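PDB 3X0T: uncharacterized protein from Vibrio parahaemolyticus M0605, which is the PirA component of a plasmid-encoded toxin that makes this marine bacterium virulent, and probably takes part in pore formation. Local coordinates for residues Leu51-Gln56 and Glu78-Gln83. Numbering follows the deposited sequence.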
ATOM      1  N   LEU A  51       4.979  -3.594 -11.072  1.00 10.55           N
ATOM      2  CA  LEU A  51       3.799  -3.019 -10.408  1.00  9.11           C
ATOM      3  C   LEU A  51       4.186  -1.660  -9.855  1.00 10.04           C
ATOM      4  O   LEU A  51       5.307  -1.471  -9.380  1.00 12.55           O
ATOM      5  CB  LEU A  51       3.375  -3.937  -9.251  1.00  9.82           C
ATOM      6  CG  LEU A  51       2.924  -5.360  -9.650  1.00  9.63           C
ATOM      7  CD1 LEU A  51       2.792  -6.253  -8.438  1.00 10.92           C
ATOM      8  CD2 LEU A  51       1.717  -5.337 -10.496  1.00 11.04           C
ATOM      9  N   THR A  52       3.196  -0.748  -9.802  1.00  9.36           N
ATOM     10  CA  THR A  52       3.385   0.492  -9.022  1.00 10.12           C
ATOM     11  C   THR A  52       2.662   0.388  -7.671  1.00  9.43           C
ATOM     12  O   THR A  52       1.528  -0.094  -7.653  1.00 10.50           O
ATOM     13  CB  THR A  52       2.834   1.662  -9.802  1.00 11.32           C
ATOM     14  OG1 THR A  52       3.653   1.822 -10.974  1.00 12.30           O
ATOM     15  CG2 THR A  52       2.894   2.963  -9.000  1.00 14.37           C
ATOM     16  N   ILE A  53       3.301   0.789  -6.589  1.00  8.47           N
ATOM     17  CA  ILE A  53       2.617   0.923  -5.319  1.00  8.44           C
ATOM     18  C   ILE A  53       2.494   2.395  -4.995  1.00  8.07           C
ATOM     19  O   ILE A  53       3.459   3.171  -5.189  1.00  9.18           O
ATOM     20  CB  ILE A  53       3.315   0.114  -4.214  1.00  8.86           C
ATOM     21  CG1 ILE A  53       2.422   0.052  -2.961  1.00  8.10           C
ATOM     22  CG2 ILE A  53       4.733   0.590  -3.913  1.00 11.21           C
ATOM     23  CD1 ILE A  53       2.903  -0.946  -1.930  1.00  9.54           C
ATOM     24  N   GLN A  54       1.327   2.797  -4.514  1.00  7.62           N
ATOM     25  CA  GLN A  54       1.129   4.210  -4.130  1.00  7.99           C
ATOM     26  C   GLN A  54       0.503   4.323  -2.755  1.00  6.99           C
ATOM     27  O   GLN A  54      -0.377   3.535  -2.372  1.00  7.85           O
ATOM     28  CB  GLN A  54       0.208   4.996  -5.109  1.00  7.94           C
ATOM     29  CG  GLN A  54       0.763   4.985  -6.533  1.00  9.84           C
ATOM     30  CD  GLN A  54       0.095   5.947  -7.399  1.00  9.33           C
ATOM     31  OE1 GLN A  54      -1.124   6.221  -7.323  1.00  9.67           O
ATOM     32  NE2 GLN A  54       0.928   6.521  -8.307  1.00 11.56           N
ATOM     33  N   TYR A  55       0.953   5.328  -2.022  1.00  7.05           N
ATOM     34  CA  TYR A  55       0.326   5.764  -0.773  1.00  7.01           C
ATOM     35  C   TYR A  55      -0.539   6.967  -1.123  1.00  6.35           C
ATOM     36  O   TYR A  55      -0.005   7.938  -1.620  1.00  7.58           O
ATOM     37  CB  TYR A  55       1.392   6.116   0.273  1.00  7.49           C
ATOM     38  CG  TYR A  55       0.918   5.980   1.666  1.00  7.32           C
ATOM     39  CD1 TYR A  55      -0.046   6.869   2.205  1.00  7.79           C
ATOM     40  CD2 TYR A  55       1.337   4.922   2.472  1.00  7.73           C
ATOM     41  CE1 TYR A  55      -0.555   6.676   3.484  1.00  8.00           C
ATOM     42  CE2 TYR A  55       0.819   4.725   3.737  1.00  8.19           C
ATOM     43  CZ  TYR A  55      -0.129   5.604   4.241  1.00  8.73           C
ATOM     44  OH  TYR A  55      -0.628   5.370   5.504  1.00  9.84           O
ATOM     45  N   GLN A  56      -1.847   6.868  -0.874  1.00  6.86           N
ATOM     46  CA  GLN A  56      -2.788   7.916  -1.263  1.00  6.86           C
ATOM     47  C   GLN A  56      -3.533   8.451  -0.056  1.00  6.24           C
ATOM     48  O   GLN A  56      -3.639   7.741   0.969  1.00  6.69           O
ATOM     49  CB  GLN A  56      -3.781   7.380  -2.268  1.00  6.90           C
ATOM     50  CG  GLN A  56      -3.113   6.950  -3.570  1.00  7.96           C
ATOM     51  CD  GLN A  56      -4.103   6.548  -4.637  1.00  8.13           C
ATOM     52  OE1 GLN A  56      -5.320   6.474  -4.391  1.00  8.91           O
ATOM     53  NE2 GLN A  56      -3.594   6.284  -5.840  1.00  9.08           N
ATOM     54  N   GLU A  78      11.118  -8.416  -6.777  1.00 16.16           N
ATOM     55  CA  GLU A  78      11.687  -7.477  -5.815  1.00 16.75           C
ATOM     56  C   GLU A  78      10.747  -7.291  -4.640  1.00 15.07           C
ATOM     57  O   GLU A  78       9.513  -7.426  -4.769  1.00 14.33           O
ATOM     58  CB  GLU A  78      11.850  -6.070  -6.424  1.00 19.97           C
ATOM     59  CG  GLU A  78      12.899  -5.934  -7.542  1.00 27.16           C
ATOM     60  CD  GLU A  78      13.046  -4.449  -8.036  1.00 23.41           C
ATOM     61  OE1 GLU A  78      12.159  -3.501  -7.874  1.00 24.00           O
ATOM     62  OE2 GLU A  78      14.137  -4.385  -8.629  1.00 33.85           O
ATOM     63  N   THR A  79      11.362  -6.923  -3.515  1.00 14.87           N
ATOM     64  CA  THR A  79      10.619  -6.481  -2.358  1.00 13.08           C
ATOM     65  C   THR A  79      10.988  -5.046  -2.060  1.00 12.70           C
ATOM     66  O   THR A  79      12.154  -4.663  -2.113  1.00 15.95           O
ATOM     67  CB  THR A  79      10.874  -7.348  -1.136  1.00 14.25           C
ATOM     68  OG1 THR A  79      10.510  -8.700  -1.457  1.00 17.60           O
ATOM     69  CG2 THR A  79      10.197  -6.892   0.011  1.00 17.47           C
ATOM     70  N   TYR A  80      10.008  -4.203  -1.763  1.00 12.05           N
ATOM     71  CA  TYR A  80      10.202  -2.796  -1.550  1.00 12.01           C
ATOM     72  C   TYR A  80       9.479  -2.276  -0.301  1.00 12.31           C
ATOM     73  O   TYR A  80       8.356  -2.701  -0.066  1.00 12.05           O
ATOM     74  CB  TYR A  80       9.667  -2.009  -2.728  1.00 13.31           C
ATOM     75  CG  TYR A  80       9.705  -0.557  -2.549  1.00 12.71           C
ATOM     76  CD1 TYR A  80      10.938   0.125  -2.623  1.00 16.10           C
ATOM     77  CD2 TYR A  80       8.550   0.189  -2.243  1.00 13.32           C
ATOM     78  CE1 TYR A  80      10.996   1.493  -2.456  1.00 14.62           C
ATOM     79  CE2 TYR A  80       8.611   1.575  -2.111  1.00 13.87           C
ATOM     80  CZ  TYR A  80       9.862   2.208  -2.201  1.00 16.54           C
ATOM     81  OH  TYR A  80       9.890   3.590  -2.041  1.00 19.56           O
ATOM     82  N   HIS A  81      10.134  -1.430   0.497  1.00 13.16           N
ATOM     83  CA  HIS A  81       9.499  -0.873   1.731  1.00 12.94           C
ATOM     84  C   HIS A  81       8.897   0.462   1.460  1.00 12.14           C
ATOM     85  O   HIS A  81       9.559   1.418   1.026  1.00 13.63           O
ATOM     86  CB  HIS A  81      10.595  -0.705   2.795  1.00 13.66           C
ATOM     87  CG  HIS A  81      10.016  -0.075   4.017  1.00 14.13           C
ATOM     88  ND1 HIS A  81       9.199  -0.760   4.899  1.00 13.94           N
ATOM     89  CD2 HIS A  81      10.078   1.172   4.510  1.00 13.84           C
ATOM     90  CE1 HIS A  81       8.778   0.030   5.887  1.00 14.22           C
ATOM     91  NE2 HIS A  81       9.313   1.208   5.677  1.00 13.56           N
ATOM     92  N   LEU A  82       7.549   0.539   1.592  1.00 11.00           N
ATOM     93  CA  LEU A  82       6.829   1.795   1.488  1.00  9.51           C
ATOM     94  C   LEU A  82       6.581   2.311   2.883  1.00 10.00           C
ATOM     95  O   LEU A  82       5.735   1.807   3.639  1.00 10.40           O
ATOM     96  CB  LEU A  82       5.482   1.528   0.780  1.00 10.30           C
ATOM     97  CG  LEU A  82       4.561   2.737   0.637  1.00 10.17           C
ATOM     98  CD1 LEU A  82       5.239   3.847  -0.118  1.00 16.63           C
ATOM     99  CD2 LEU A  82       3.252   2.350   0.014  1.00 10.69           C
ATOM    100  N   GLN A  83       7.361   3.341   3.245  1.00 11.08           N
ATOM    101  CA  GLN A  83       7.184   3.952   4.574  1.00 12.05           C
ATOM    102  C   GLN A  83       6.003   4.938   4.516  1.00  9.63           C
ATOM    103  O   GLN A  83       5.929   5.760   3.609  1.00 10.91           O
ATOM    104  CB  GLN A  83       8.523   4.674   4.905  1.00 12.92           C
ATOM    105  CG  GLN A  83       8.496   5.387   6.255  1.00 14.15           C
ATOM    106  CD  GLN A  83       8.440   4.414   7.469  1.00 12.12           C
ATOM    107  OE1 GLN A  83       8.768   3.229   7.394  1.00 13.79           O
ATOM    108  NE2 GLN A  83       8.021   4.990   8.591  1.00 14.33           N
TER
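The CD2 methyl of L82 is wedged between I53 and Y55, a compact worked example of how strands of facing sheets in a jelly roll meet through apolar side chains. L82 CD2 lies 3.8 Å from I53 CD1 and equally near I53 CG1, so one methyl rests along the ethyl branch of the isoleucine. L82 starts out toward strand 51-58, and its extended torsions (chi1 177°, with CD2 anti to CA) carry CD2 the farthest across. On its other flank L82 CD2 meets Y55 at the ring edge, close to the ring plane, 4.0 Å from Y55 CD2. I94 of strand 91-98 touches both I53 and Y55, and I43 of strand 41-45 also packs on I53, so the buried part of the contact is continuous with side chains from both sheets.

The packing slackens toward Y80. Here I53 CG2 approaches Y80 CD2 at 4.2 Å, obliquely to the ring. Y80 is partly exposed and belongs to an outermost strand of its sheet; H72 stacks on its ring, and V74 and I43 also touch the residue. Beyond it the outer surface turns polar: the exposed H81 donates from NE2 to Q83 OE1 over 2.7 Å, in the plane of both groups and nearly straight at 170°, while its ND1 is bonded to D42.

The segments run almost parallel, 11° apart, yet their axes stay 9.2 Å from each other, a spacing of stacked sheets rather than of paired strands. Y55 sends its hydroxyl past the apolar zone to Q92, so its ring can serve as hydrocarbon without burying an unpartnered OH. Cohesion between the two strands therefore rests on dispersion and the exclusion of water, while the hydrogen bonds run within each sheet and at the polar ends of side chains such as Y55.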